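PDB 3SC6: dTDP-4-dehydrorhamnose reductase from Bacillus anthracis, which probably reduces dTDP-4-dehydrorhamnose to dTDP-L-rhamnose with NADPH, the closing step of dTDP-L-rhamnose biosynthesis. Local coordinates for residues A[18-23]-A[190-195]; A[93-98]-A[143-148]; A[167-172]-A[225-230]; A[183-188]-A[215-220]; A[208-213]-A[259-264]. One frame throughout, in Å; residues are numbered along the deposited sequence.

In the fold
The chain binds NADP through a Rossmann fold. Contact 1 packs helix 16-24 on helix 191-202. Contact 2 lies about 24 Å away, centre to centre, at the ends of helices 76-97 and 129-144. Contact 5, on strand 208-211 of the main sheet, joins these regions: V212 packs on L194 of contact 1, and G208 N probably donates a hydrogen bond to Y148 O of contact 2. Contact 4 reaches the same sheet through strand 185-190, which runs on into contact 1. Along the chain its segments fall between those of contact 3, and contact 5 crosses both. Contacts 1, 4 and 5 come within 6 to 8 Å of NADP; 2 and 3 are peripheral, their centres about 43 Å apart.

Contact 1 (A[18-23]-A[190-195]); sequences GKQLQE and YVADLN
Q20 lays its extended side chain over V191, while L21, the next residue on helix 16-24, packs against N195 one turn further along helix 191-202. The two short helical segments approach to 9.9 Å between axes and cross at -54°. This is the flank of a Rossmann fold, with helix 16-24 following the first strand and its glycine-rich turn; the V191 side chain is about 6 Å from the bound NADP. With CG anti to the backbone N (chi1 -178°), Q20 carries its amide across the gap, where CD lies 3.7 Å from V191 CG1. Q20 NE2 makes a weak, bent hydrogen bond to Y190 OH at 3.4 Å, a hydroxyl also hydrogen-bonded to E283 and K159. N195 turns its amide at about a right angle to that of Q20. Its CG meets L21 CD1 at 3.4 Å, and its ND2 stands 3.3 Å from L21 CA. The stronger polar partners come from outside: E24 takes Q20 NE2 on OE2 and N195 ND2 on OE1, and the backbone N of K159 binds Q20 OE1. One carboxylate thus bridges amides from both helices, so these buried amides keep hydrogen-bond partners while their carbons pack against aliphatic neighbours.

Contact 2 (A[93-98]-A[143-148]); sequences ASQLVG and ELHNKY
Q95 reaches from the last turn of helix 76-97 to H145, the residue that leaves helix 129-144. The first of these helices ends in a Schellman motif, A99 N returning to S94 O and G98 N, weakly, to Q95 O, with G98 at positive phi. From its CB, which lies 3.7 Å from L144 O, the Q95 side chain starts with CG anti to the backbone N and then folds over at chi2 (63°). CG stays beside the same carbonyl, at 3.9 Å from L144 O. The fold at chi2 brings CD to 4.0 Å from H145 ND1 and points OE1 at the imidazole edge. There H145 ND1 donates to Q95 OE1 at 2.9 Å, nearly straight at 163°, in the ring plane and in the carbonyl plane of the amide. The other ring nitrogen, NE2, is hydrogen-bonded to A99 O, just past the Schellman turn, so the imidazole is held at two corners and ties the helix end to the loop before strand 148-157. Both partners being carbonyl oxygens, a protonated ring is conceivable. One ring face receives the backbone N of K147; on the opposite face S94 CB makes a CH-pi contact, 4.0 Å from the H145 ring centroid.

Contact 3 (A[167-172]-A[225-230]); sequences TMIRLG and KKIFSY
M168 and F228 carry most of this crossing between helices 164-172 and 220-231, whose short segments pass 10.2 Å apart at -71°. Apolar packing comes first. M168 CB rests 3.7 Å from F228 CE1, and M168 CG lies 4.2 Å from I227 CD1, those two side chains meeting at about a right angle. Alongside, I169 CG1 touches I227 CG2 at 4.3 Å. Two further contacts share the CE1 corner of the F228 ring. With CG beside its own backbone N (chi1 -58°), F228 reaches over to helix 164-172 and sets its edge against the M168 carbonyl, CE1 to M168 O being 3.4 Å with the oxygen near the ring plane. The same CE1 sits 4.2 Å from G172 CA, where the glycine presents only its backbone to the phenyl group. A third kind is the Met-aromatic contact: M168 bends at chi2 and chi3, and its SD comes obliquely to 5.5 Å from the F228 centroid. The M168 side chain also touches I178 and V180 of strand 177-181, while L277 and F281 of helix 273-283 touch I227 and I169. No hydrogen bond links the two segments, so the crossing is held mainly by apolar packing, with probably a small contribution from the ring edge against M168 O and from the oblique sulfur.

Contact 4 (A[183-188]-A[215-220]); sequences DQIGSP and TGSCSW
G186 N donates to C218 O at 3.0 Å, with an N-H...O angle of 149°; the exact place of that carbonyl oxygen is doubtful. Farther along the pairing, S219 CA points a hydrogen at Q184 O, 3.5 Å away, a CA-H...O contact. Beside the G186 bond C218 meets P188: CB lies 3.7 Å from P188 CD, and with SG anti to the backbone N (chi1 -178°) the sulfur comes to 4.1 Å from P188 CG. This is a short, loosely bonded antiparallel pairing at the rim of the main Rossmann sheet, between strands 185-190 and 218-219. It leads directly into helix 220-231, where S219 is the N-cap and its OG binds E222 N. F223 of that helix and W273 close around both C218 and P188. At the helix start, Q184 OE1 approaches the W220 indole at its edge, 3.6 Å from NE1, the amide and ring planes 67° apart. W220 itself stacks on W155, and its side chain is about 7 Å from the bound NADP.

Contact 5 (A[208-213]-A[259-264]); sequences GTYHVS and HNMLRL
M261 sits over a face of the Y210 ring in a Met-aromatic contact, and H259 binds the backbone of the same strand one residue on. The setting is strand 208-211, parallel to 148-157 in the Rossmann sheet, with helix 260-264 crossing it at 107°. M261 curls at chi2 and chi3, which folds its CE back over the ring face, 4.3 Å from the Y210 centroid in a CH-pi contact. SD is farther off above the face, while CB packs on Y210 CD1 at 3.4 Å. L262 adds its CD2, 3.9 Å from the same Y210 CD1, and also reaches V212. The polar core is H211 O: H259 ND1 donates to it at 3.0 Å, coming from well above the carbonyl plane at a bent 149°. Water 1 is a second donor to H211 O, at 2.9 Å, and it weakly accepts from L262 N, tying strand to helix. Outside this shell the strand is pinned by backbone bonds of Y210 to I150 and R152. Y210 OH is hydrogen-bonded to L206 O, which fixes the far end of the ring, and R152 binds H211 NE2. M197 of helix 191-202 packs on both V212 and L262. At the far end of the contact, S213 CB lies in the plane of the H259 imidazole, 3.9 Å from its CE1.

Contact 1 (A[18-23]-A[190-195])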
# COMPACT_ATOMS: atom_id res chain seq x y z
N GLY A 18 1.80 6.68 -6.02
CA GLY A 18 1.84 7.27 -7.35
C GLY A 18 2.75 8.48 -7.45
O GLY A 18 3.52 8.61 -8.40
N LYS A 19 2.66 9.36 -6.47
CA LYS A 19 3.47 10.57 -6.44
C LYS A 19 4.96 10.25 -6.34
O LYS A 19 5.78 10.88 -7.01
CB LYS A 19 3.04 11.43 -5.24
CG LYS A 19 3.78 12.76 -5.07
CD LYS A 19 3.55 13.71 -6.23
CE LYS A 19 4.30 15.03 -6.02
NZ LYS A 19 3.89 15.73 -4.77
N GLN A 20 5.31 9.25 -5.53
CA GLN A 20 6.71 8.87 -5.34
C GLN A 20 7.19 7.75 -6.29
O GLN A 20 8.37 7.68 -6.61
CB GLN A 20 6.96 8.50 -3.88
CG GLN A 20 8.39 8.13 -3.53
CD GLN A 20 8.58 7.90 -2.04
OE1 GLN A 20 7.66 8.09 -1.25
NE2 GLN A 20 9.79 7.50 -1.66
N LEU A 21 6.28 6.89 -6.72
CA LEU A 21 6.62 5.80 -7.64
C LEU A 21 7.00 6.41 -8.98
O LEU A 21 7.95 5.99 -9.63
CB LEU A 21 5.43 4.85 -7.81
CG LEU A 21 5.63 3.67 -8.76
CD1 LEU A 21 6.82 2.81 -8.33
CD2 LEU A 21 4.36 2.84 -8.82
N GLN A 22 6.22 7.41 -9.38
CA GLN A 22 6.42 8.14 -10.63
C GLN A 22 7.84 8.69 -10.75
O GLN A 22 8.37 8.82 -11.86
CB GLN A 22 5.42 9.29 -10.67
CG GLN A 22 5.54 10.23 -11.85
CD GLN A 22 4.52 11.36 -11.77
OE1 GLN A 22 3.64 11.36 -10.91
NE2 GLN A 22 4.64 12.34 -12.67
N GLU A 23 8.45 9.03 -9.62
CA GLU A 23 9.80 9.58 -9.61
C GLU A 23 10.90 8.53 -9.49
O GLU A 23 12.04 8.79 -9.86
CB GLU A 23 9.96 10.53 -8.41
CG GLU A 23 9.02 11.72 -8.41
CD GLU A 23 9.21 12.59 -7.18
OE1 GLU A 23 10.05 12.23 -6.32
OE2 GLU A 23 8.52 13.63 -7.06
N TYR A 190 8.07 1.70 4.15
CA TYR A 190 8.44 2.92 3.43
C TYR A 190 8.36 2.75 1.91
O TYR A 190 9.04 1.92 1.33
CB TYR A 190 9.80 3.44 3.90
CG TYR A 190 10.34 4.59 3.08
CD1 TYR A 190 9.53 5.65 2.71
CD2 TYR A 190 11.70 4.69 2.80
CE1 TYR A 190 10.03 6.72 1.98
CE2 TYR A 190 12.21 5.76 2.09
CZ TYR A 190 11.37 6.77 1.69
OH TYR A 190 11.87 7.83 0.98
N VAL A 191 7.49 3.56 1.31
CA VAL A 191 7.25 3.55 -0.14
C VAL A 191 8.49 3.28 -0.99
O VAL A 191 8.43 2.50 -1.92
CB VAL A 191 6.61 4.88 -0.59
CG1 VAL A 191 6.47 4.92 -2.10
CG2 VAL A 191 5.26 5.09 0.08
N ALA A 192 9.60 3.93 -0.68
CA ALA A 192 10.83 3.72 -1.46
C ALA A 192 11.21 2.25 -1.52
O ALA A 192 11.59 1.76 -2.58
CB ALA A 192 11.97 4.54 -0.91
N ASP A 193 11.12 1.54 -0.39
CA ASP A 193 11.45 0.11 -0.35
C ASP A 193 10.42 -0.71 -1.13
O ASP A 193 10.76 -1.71 -1.77
CB ASP A 193 11.57 -0.42 1.09
CG ASP A 193 12.72 0.22 1.87
OD1 ASP A 193 13.49 1.00 1.28
OD2 ASP A 193 12.86 -0.09 3.08
N LEU A 194 9.16 -0.29 -1.07
CA LEU A 194 8.09 -0.98 -1.78
C LEU A 194 8.31 -0.82 -3.28
O LEU A 194 8.27 -1.80 -4.03
CB LEU A 194 6.72 -0.41 -1.39
CG LEU A 194 5.53 -1.06 -2.10
CD1 LEU A 194 5.52 -2.56 -1.84
CD2 LEU A 194 4.22 -0.43 -1.65
N ASN A 195 8.54 0.42 -3.71
CA ASN A 195 8.76 0.70 -5.13
C ASN A 195 9.93 -0.10 -5.68
O ASN A 195 9.89 -0.53 -6.83
CB ASN A 195 8.96 2.20 -5.37
CG ASN A 195 7.71 3.01 -5.03
OD1 ASN A 195 6.61 2.46 -4.89
ND2 ASN A 195 7.87 4.33 -4.95

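Contact 2 (A[93-98]-A[143-148])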
# COMPACT_ATOMS: atom_id res chain seq x y z
N ALA A 93 -9.46 -3.71 -19.06
CA ALA A 93 -8.60 -2.96 -19.98
C ALA A 93 -7.21 -3.59 -20.09
O ALA A 93 -6.66 -3.72 -21.18
CB ALA A 93 -8.48 -1.52 -19.52
N SER A 94 -6.64 -3.99 -18.95
CA SER A 94 -5.33 -4.61 -18.93
C SER A 94 -5.33 -5.85 -19.83
O SER A 94 -4.36 -6.11 -20.55
CB SER A 94 -4.94 -5.02 -17.51
OG SER A 94 -4.92 -3.90 -16.65
N GLN A 95 -6.44 -6.59 -19.79
CA GLN A 95 -6.58 -7.80 -20.59
C GLN A 95 -6.62 -7.48 -22.10
O GLN A 95 -5.88 -8.09 -22.87
CB GLN A 95 -7.84 -8.57 -20.18
CG GLN A 95 -8.08 -9.88 -20.94
CD GLN A 95 -6.98 -10.93 -20.73
OE1 GLN A 95 -6.11 -10.75 -19.88
NE2 GLN A 95 -7.02 -12.02 -21.50
N LEU A 96 -7.46 -6.54 -22.52
CA LEU A 96 -7.52 -6.18 -23.95
C LEU A 96 -6.18 -5.78 -24.54
O LEU A 96 -5.97 -5.95 -25.74
CB LEU A 96 -8.54 -5.07 -24.25
CG LEU A 96 -10.05 -5.31 -24.08
CD1 LEU A 96 -10.40 -5.72 -22.67
CD2 LEU A 96 -10.81 -4.06 -24.48
N VAL A 97 -5.30 -5.21 -23.73
CA VAL A 97 -3.98 -4.79 -24.23
C VAL A 97 -2.90 -5.80 -23.89
O VAL A 97 -1.83 -5.79 -24.50
CB VAL A 97 -3.56 -3.41 -23.65
CG1 VAL A 97 -4.57 -2.34 -24.04
CG2 VAL A 97 -3.40 -3.49 -22.14
N GLY A 98 -3.16 -6.66 -22.92
CA GLY A 98 -2.19 -7.67 -22.52
C GLY A 98 -1.07 -7.08 -21.69
O GLY A 98 0.09 -7.46 -21.84
N GLU A 143 -9.86 -13.11 -11.60
CA GLU A 143 -10.94 -13.61 -12.44
C GLU A 143 -10.98 -13.08 -13.87
O GLU A 143 -11.40 -13.80 -14.77
CB GLU A 143 -12.28 -13.33 -11.74
CG GLU A 143 -12.46 -14.05 -10.39
CD GLU A 143 -13.72 -13.62 -9.64
OE1 GLU A 143 -14.32 -12.58 -10.00
OE2 GLU A 143 -14.09 -14.29 -8.65
N LEU A 144 -10.53 -11.85 -14.11
CA LEU A 144 -10.58 -11.29 -15.47
C LEU A 144 -9.24 -10.97 -16.15
O LEU A 144 -9.22 -10.41 -17.24
CB LEU A 144 -11.45 -10.02 -15.43
CG LEU A 144 -12.88 -10.22 -14.91
CD1 LEU A 144 -13.61 -8.90 -14.84
CD2 LEU A 144 -13.65 -11.21 -15.75
N HIS A 145 -8.12 -11.35 -15.53
CA HIS A 145 -6.82 -11.07 -16.14
C HIS A 145 -5.85 -12.18 -15.73
O HIS A 145 -6.02 -12.80 -14.68
CB HIS A 145 -6.36 -9.66 -15.73
CG HIS A 145 -5.09 -9.22 -16.37
ND1 HIS A 145 -4.81 -9.44 -17.70
CD2 HIS A 145 -4.05 -8.49 -15.89
CE1 HIS A 145 -3.64 -8.92 -18.00
NE2 HIS A 145 -3.16 -8.33 -16.92
N ASN A 146 -4.84 -12.45 -16.56
CA ASN A 146 -3.88 -13.51 -16.25
C ASN A 146 -2.39 -13.14 -16.24
O ASN A 146 -1.52 -14.00 -16.37
CB ASN A 146 -4.14 -14.70 -17.19
CG ASN A 146 -4.02 -14.33 -18.66
OD1 ASN A 146 -3.75 -13.18 -19.01
ND2 ASN A 146 -4.24 -15.32 -19.52
N LYS A 147 -2.12 -11.85 -16.09
CA LYS A 147 -0.75 -11.33 -16.04
C LYS A 147 -0.82 -10.26 -14.98
O LYS A 147 -0.96 -9.08 -15.30
CB LYS A 147 -0.32 -10.73 -17.37
CG LYS A 147 -0.29 -11.67 -18.55
CD LYS A 147 0.15 -10.92 -19.80
CE LYS A 147 0.20 -11.81 -21.03
NZ LYS A 147 0.65 -11.06 -22.24
N TYR A 148 -0.73 -10.66 -13.72
CA TYR A 148 -0.81 -9.72 -12.62
C TYR A 148 0.06 -10.04 -11.42
O TYR A 148 0.56 -11.15 -11.26
CB TYR A 148 -2.27 -9.66 -12.12
CG TYR A 148 -2.77 -11.02 -11.67
CD1 TYR A 148 -2.47 -11.50 -10.40
CD2 TYR A 148 -3.54 -11.81 -12.50
CE1 TYR A 148 -2.90 -12.74 -9.98
CE2 TYR A 148 -3.99 -13.06 -12.09
CZ TYR A 148 -3.67 -13.51 -10.82
OH TYR A 148 -4.10 -14.74 -10.38

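Contact 3 (A[167-172]-A[225-230])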
# COMPACT_ATOMS: atom_id res chain seq x y z
N THR A 167 3.40 13.49 11.08
CA THR A 167 2.55 13.96 12.17
C THR A 167 3.31 14.02 13.50
O THR A 167 3.19 15.01 14.23
CB THR A 167 1.27 13.09 12.33
OG1 THR A 167 0.49 13.17 11.14
CG2 THR A 167 0.43 13.57 13.50
N MET A 168 4.09 12.99 13.81
CA MET A 168 4.85 12.97 15.06
C MET A 168 5.87 14.11 15.12
O MET A 168 6.01 14.77 16.15
CB MET A 168 5.58 11.64 15.26
CG MET A 168 4.70 10.39 15.38
SD MET A 168 3.54 10.35 16.78
CE MET A 168 2.04 11.00 16.06
N ILE A 169 6.57 14.35 14.02
CA ILE A 169 7.57 15.42 13.96
C ILE A 169 6.92 16.80 14.05
O ILE A 169 7.51 17.75 14.56
CB ILE A 169 8.42 15.35 12.68
CG1 ILE A 169 9.16 14.01 12.60
CG2 ILE A 169 9.42 16.49 12.63
CD1 ILE A 169 10.00 13.86 11.36
N ARG A 170 5.70 16.89 13.54
CA ARG A 170 4.94 18.14 13.54
C ARG A 170 4.44 18.43 14.95
O ARG A 170 4.61 19.54 15.46
CB ARG A 170 3.76 18.00 12.59
CG ARG A 170 2.89 19.24 12.41
CD ARG A 170 1.76 18.91 11.44
NE ARG A 170 2.30 18.45 10.16
CZ ARG A 170 1.56 18.04 9.13
NH1 ARG A 170 0.23 18.02 9.21
NH2 ARG A 170 2.15 17.63 8.01
N LEU A 171 3.82 17.43 15.57
CA LEU A 171 3.28 17.57 16.91
C LEU A 171 4.38 17.49 17.97
O LEU A 171 4.34 18.20 18.97
CB LEU A 171 2.23 16.48 17.17
CG LEU A 171 1.03 16.48 16.22
CD1 LEU A 171 0.10 15.32 16.53
CD2 LEU A 171 0.27 17.81 16.28
N GLY A 172 5.36 16.63 17.73
CA GLY A 172 6.48 16.44 18.66
C GLY A 172 7.19 17.70 19.11
O GLY A 172 7.53 17.84 20.29
N LYS A 225 8.35 6.18 19.34
CA LYS A 225 9.61 6.42 20.07
C LYS A 225 10.80 6.48 19.15
O LYS A 225 11.59 7.43 19.21
CB LYS A 225 9.90 5.33 21.11
CG LYS A 225 8.96 5.21 22.28
CD LYS A 225 9.47 4.09 23.20
CE LYS A 225 8.62 3.92 24.45
NZ LYS A 225 8.63 5.13 25.31
N LYS A 226 10.94 5.47 18.31
CA LYS A 226 12.07 5.42 17.40
C LYS A 226 12.07 6.54 16.34
O LYS A 226 13.11 6.85 15.78
CB LYS A 226 12.24 4.01 16.82
CG LYS A 226 13.44 3.86 15.91
CD LYS A 226 13.74 2.40 15.58
CE LYS A 226 14.12 1.62 16.84
NZ LYS A 226 14.44 0.19 16.56
N ILE A 227 10.91 7.14 16.08
CA ILE A 227 10.86 8.24 15.11
C ILE A 227 11.57 9.42 15.76
O ILE A 227 12.34 10.13 15.11
CB ILE A 227 9.42 8.63 14.71
CG1 ILE A 227 8.76 7.50 13.94
CG2 ILE A 227 9.44 9.86 13.82
CD1 ILE A 227 7.34 7.80 13.49
N PHE A 228 11.32 9.61 17.06
CA PHE A 228 11.94 10.71 17.80
C PHE A 228 13.41 10.39 18.06
O PHE A 228 14.22 11.29 18.24
CB PHE A 228 11.23 10.99 19.12
CG PHE A 228 9.78 11.34 18.96
CD1 PHE A 228 9.38 12.30 18.05
CD2 PHE A 228 8.82 10.76 19.77
CE1 PHE A 228 8.05 12.62 17.90
CE2 PHE A 228 7.48 11.09 19.64
CZ PHE A 228 7.10 12.03 18.70
N SER A 229 13.74 9.10 18.10
CA SER A 229 15.11 8.67 18.33
C SER A 229 15.97 9.19 17.18
O SER A 229 17.00 9.81 17.41
CB SER A 229 15.20 7.15 18.43
OG SER A 229 16.53 6.74 18.67
N TYR A 230 15.55 8.92 15.94
CA TYR A 230 16.30 9.38 14.77
C TYR A 230 16.13 10.88 14.57
O TYR A 230 17.04 11.55 14.08
CB TYR A 230 15.92 8.64 13.48
CG TYR A 230 16.26 7.17 13.45
CD1 TYR A 230 17.56 6.75 13.18
CD2 TYR A 230 15.28 6.20 13.62
CE1 TYR A 230 17.88 5.41 13.13
CE2 TYR A 230 15.59 4.85 13.56
CZ TYR A 230 16.89 4.46 13.32
OH TYR A 230 17.20 3.12 13.27

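Contact 4 (A[183-188]-A[215-220])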
# COMPACT_ATOMS: atom_id res chain seq x y z
N ASP A 183 -1.37 -1.07 21.55
CA ASP A 183 -1.93 -2.42 21.56
C ASP A 183 -2.24 -2.93 20.15
O ASP A 183 -3.03 -3.87 19.97
CB ASP A 183 -3.18 -2.49 22.46
CG ASP A 183 -4.27 -1.53 22.04
OD1 ASP A 183 -5.34 -1.53 22.68
OD2 ASP A 183 -4.05 -0.77 21.07
N GLN A 184 -1.62 -2.30 19.15
CA GLN A 184 -1.79 -2.68 17.74
C GLN A 184 -0.41 -2.84 17.12
O GLN A 184 0.29 -1.85 16.89
CB GLN A 184 -2.58 -1.63 16.96
CG GLN A 184 -3.99 -1.40 17.44
CD GLN A 184 -4.72 -0.37 16.61
OE1 GLN A 184 -4.18 0.16 15.64
NE2 GLN A 184 -5.96 -0.09 16.98
N ILE A 185 -0.02 -4.08 16.87
CA ILE A 185 1.27 -4.38 16.29
C ILE A 185 1.18 -4.42 14.77
O ILE A 185 0.19 -4.89 14.21
CB ILE A 185 1.82 -5.72 16.82
CG1 ILE A 185 1.97 -5.65 18.34
CG2 ILE A 185 3.16 -6.05 16.18
CD1 ILE A 185 2.51 -6.93 18.96
N GLY A 186 2.22 -3.91 14.11
CA GLY A 186 2.27 -3.88 12.66
C GLY A 186 3.69 -3.74 12.15
O GLY A 186 4.64 -3.85 12.91
N SER A 187 3.82 -3.48 10.85
CA SER A 187 5.14 -3.33 10.24
C SER A 187 5.18 -2.15 9.27
O SER A 187 4.70 -2.25 8.14
CB SER A 187 5.53 -4.62 9.52
OG SER A 187 4.60 -4.92 8.51
N PRO A 188 5.74 -1.02 9.73
CA PRO A 188 5.85 0.19 8.91
C PRO A 188 6.57 -0.09 7.60
O PRO A 188 7.65 -0.67 7.61
CB PRO A 188 6.68 1.13 9.77
CG PRO A 188 6.49 0.66 11.16
CD PRO A 188 6.25 -0.81 11.09
N THR A 215 10.67 -5.71 7.07
CA THR A 215 10.84 -6.79 8.04
C THR A 215 10.60 -6.35 9.48
O THR A 215 10.75 -5.17 9.81
CB THR A 215 12.27 -7.35 7.95
OG1 THR A 215 12.51 -7.84 6.63
CG2 THR A 215 12.48 -8.48 8.96
N GLY A 216 10.23 -7.31 10.32
CA GLY A 216 9.99 -7.06 11.74
C GLY A 216 8.61 -6.57 12.12
O GLY A 216 7.90 -5.97 11.31
N SER A 217 8.23 -6.84 13.36
CA SER A 217 6.94 -6.43 13.90
C SER A 217 7.21 -5.10 14.59
O SER A 217 8.37 -4.75 14.82
CB SER A 217 6.41 -7.46 14.90
OG SER A 217 7.28 -7.60 16.00
N CYS A 218 6.16 -4.38 14.95
CA CYS A 218 6.32 -3.09 15.59
C CYS A 218 5.00 -2.66 16.23
O CYS A 218 4.11 -3.48 16.43
CB CYS A 218 6.77 -2.10 14.51
SG CYS A 218 7.12 -0.44 15.03
N SER A 219 4.88 -1.38 16.56
CA SER A 219 3.66 -0.83 17.17
C SER A 219 3.76 0.67 17.04
O SER A 219 4.86 1.22 17.11
CB SER A 219 3.53 -1.22 18.64
OG SER A 219 4.60 -0.70 19.40
N TRP A 220 2.62 1.35 16.87
CA TRP A 220 2.65 2.81 16.73
C TRP A 220 3.45 3.44 17.85
O TRP A 220 4.17 4.42 17.63
CB TRP A 220 1.25 3.42 16.68
CG TRP A 220 0.41 2.89 15.58
CD1 TRP A 220 -0.62 2.00 15.68
CD2 TRP A 220 0.59 3.12 14.18
NE1 TRP A 220 -1.13 1.72 14.44
CE2 TRP A 220 -0.40 2.39 13.49
CE3 TRP A 220 1.49 3.90 13.44
CZ2 TRP A 220 -0.52 2.41 12.11
CZ3 TRP A 220 1.37 3.92 12.06
CH2 TRP A 220 0.38 3.18 11.41

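Contact 5 (A[208-213]-A[259-264])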
# COMPACT_ATOMS: atom_id res chain seq x y z
N GLY A 208 1.37 -13.60 -9.53
CA GLY A 208 0.84 -14.16 -8.30
C GLY A 208 0.57 -13.11 -7.26
O GLY A 208 0.53 -11.92 -7.56
N THR A 209 0.37 -13.57 -6.02
CA THR A 209 0.10 -12.69 -4.89
C THR A 209 1.37 -12.61 -4.04
O THR A 209 1.96 -13.63 -3.72
CB THR A 209 -1.06 -13.25 -4.03
OG1 THR A 209 -2.23 -13.42 -4.84
CG2 THR A 209 -1.37 -12.31 -2.89
N TYR A 210 1.77 -11.39 -3.68
CA TYR A 210 2.97 -11.15 -2.87
C TYR A 210 2.80 -10.19 -1.71
O TYR A 210 2.17 -9.14 -1.85
CB TYR A 210 4.05 -10.52 -3.75
CG TYR A 210 4.61 -11.38 -4.85
CD1 TYR A 210 5.81 -12.05 -4.67
CD2 TYR A 210 3.96 -11.50 -6.06
CE1 TYR A 210 6.35 -12.82 -5.67
CE2 TYR A 210 4.49 -12.28 -7.08
CZ TYR A 210 5.69 -12.94 -6.87
OH TYR A 210 6.24 -13.72 -7.85
N HIS A 211 3.38 -10.54 -0.56
CA HIS A 211 3.30 -9.66 0.59
C HIS A 211 4.61 -8.88 0.64
O HIS A 211 5.67 -9.46 0.84
CB HIS A 211 3.10 -10.37 1.93
CG HIS A 211 1.82 -11.13 2.04
ND1 HIS A 211 1.63 -12.15 2.93
CD2 HIS A 211 0.69 -11.06 1.30
CE1 HIS A 211 0.40 -12.63 2.79
NE2 HIS A 211 -0.18 -12.00 1.80
N VAL A 212 4.52 -7.57 0.45
CA VAL A 212 5.70 -6.71 0.47
C VAL A 212 5.57 -5.68 1.57
O VAL A 212 4.70 -4.81 1.54
CB VAL A 212 5.89 -5.99 -0.87
CG1 VAL A 212 7.12 -5.09 -0.81
CG2 VAL A 212 6.01 -7.00 -2.00
N SER A 213 6.46 -5.79 2.56
CA SER A 213 6.49 -4.89 3.70
C SER A 213 7.86 -4.97 4.29
O SER A 213 8.62 -5.88 3.98
CB SER A 213 5.49 -5.34 4.77
OG SER A 213 4.17 -5.38 4.27
N HIS A 259 6.73 -13.40 4.52
CA HIS A 259 7.21 -13.13 3.17
C HIS A 259 7.66 -14.38 2.42
O HIS A 259 8.85 -14.56 2.13
CB HIS A 259 8.34 -12.09 3.26
CG HIS A 259 7.94 -10.84 3.97
ND1 HIS A 259 7.32 -9.78 3.33
CD2 HIS A 259 8.05 -10.47 5.26
CE1 HIS A 259 7.07 -8.82 4.20
NE2 HIS A 259 7.50 -9.22 5.38
N ASN A 260 6.70 -15.24 2.08
CA ASN A 260 6.99 -16.48 1.36
C ASN A 260 7.27 -16.27 -0.13
O ASN A 260 8.38 -16.55 -0.59
CB ASN A 260 5.85 -17.48 1.53
CG ASN A 260 5.63 -17.89 2.97
OD1 ASN A 260 6.34 -17.44 3.87
ND2 ASN A 260 4.66 -18.76 3.19
N MET A 261 6.28 -15.80 -0.88
CA MET A 261 6.45 -15.58 -2.32
C MET A 261 7.76 -14.90 -2.70
O MET A 261 8.41 -15.33 -3.66
CB MET A 261 5.24 -14.85 -2.92
CG MET A 261 3.95 -15.68 -2.93
SD MET A 261 3.99 -17.13 -4.03
CE MET A 261 4.18 -16.32 -5.62
N LEU A 262 8.16 -13.84 -1.99
CA LEU A 262 9.43 -13.16 -2.31
C LEU A 262 10.59 -14.13 -2.13
O LEU A 262 11.45 -14.24 -2.99
CB LEU A 262 9.66 -11.94 -1.42
CG LEU A 262 8.73 -10.74 -1.56
CD1 LEU A 262 9.06 -9.70 -0.50
CD2 LEU A 262 8.82 -10.15 -2.96
N ARG A 263 10.59 -14.82 -1.00
CA ARG A 263 11.63 -15.78 -0.68
C ARG A 263 11.58 -17.03 -1.57
O ARG A 263 12.62 -17.61 -1.87
CB ARG A 263 11.56 -16.12 0.81
CG ARG A 263 12.45 -17.24 1.31
CD ARG A 263 12.37 -17.28 2.84
NE ARG A 263 10.98 -17.27 3.31
CZ ARG A 263 10.22 -18.35 3.52
NH1 ARG A 263 8.97 -18.20 3.95
NH2 ARG A 263 10.70 -19.56 3.30
N LEU A 264 10.39 -17.42 -2.01
CA LEU A 264 10.24 -18.59 -2.88
C LEU A 264 10.57 -18.25 -4.34
O LEU A 264 10.79 -19.15 -5.15
CB LEU A 264 8.83 -19.19 -2.79
CG LEU A 264 8.36 -19.76 -1.45
CD1 LEU A 264 6.90 -20.19 -1.55
CD2 LEU A 264 9.23 -20.92 -1.00
O HOH W 1 6.08 -12.20 0.00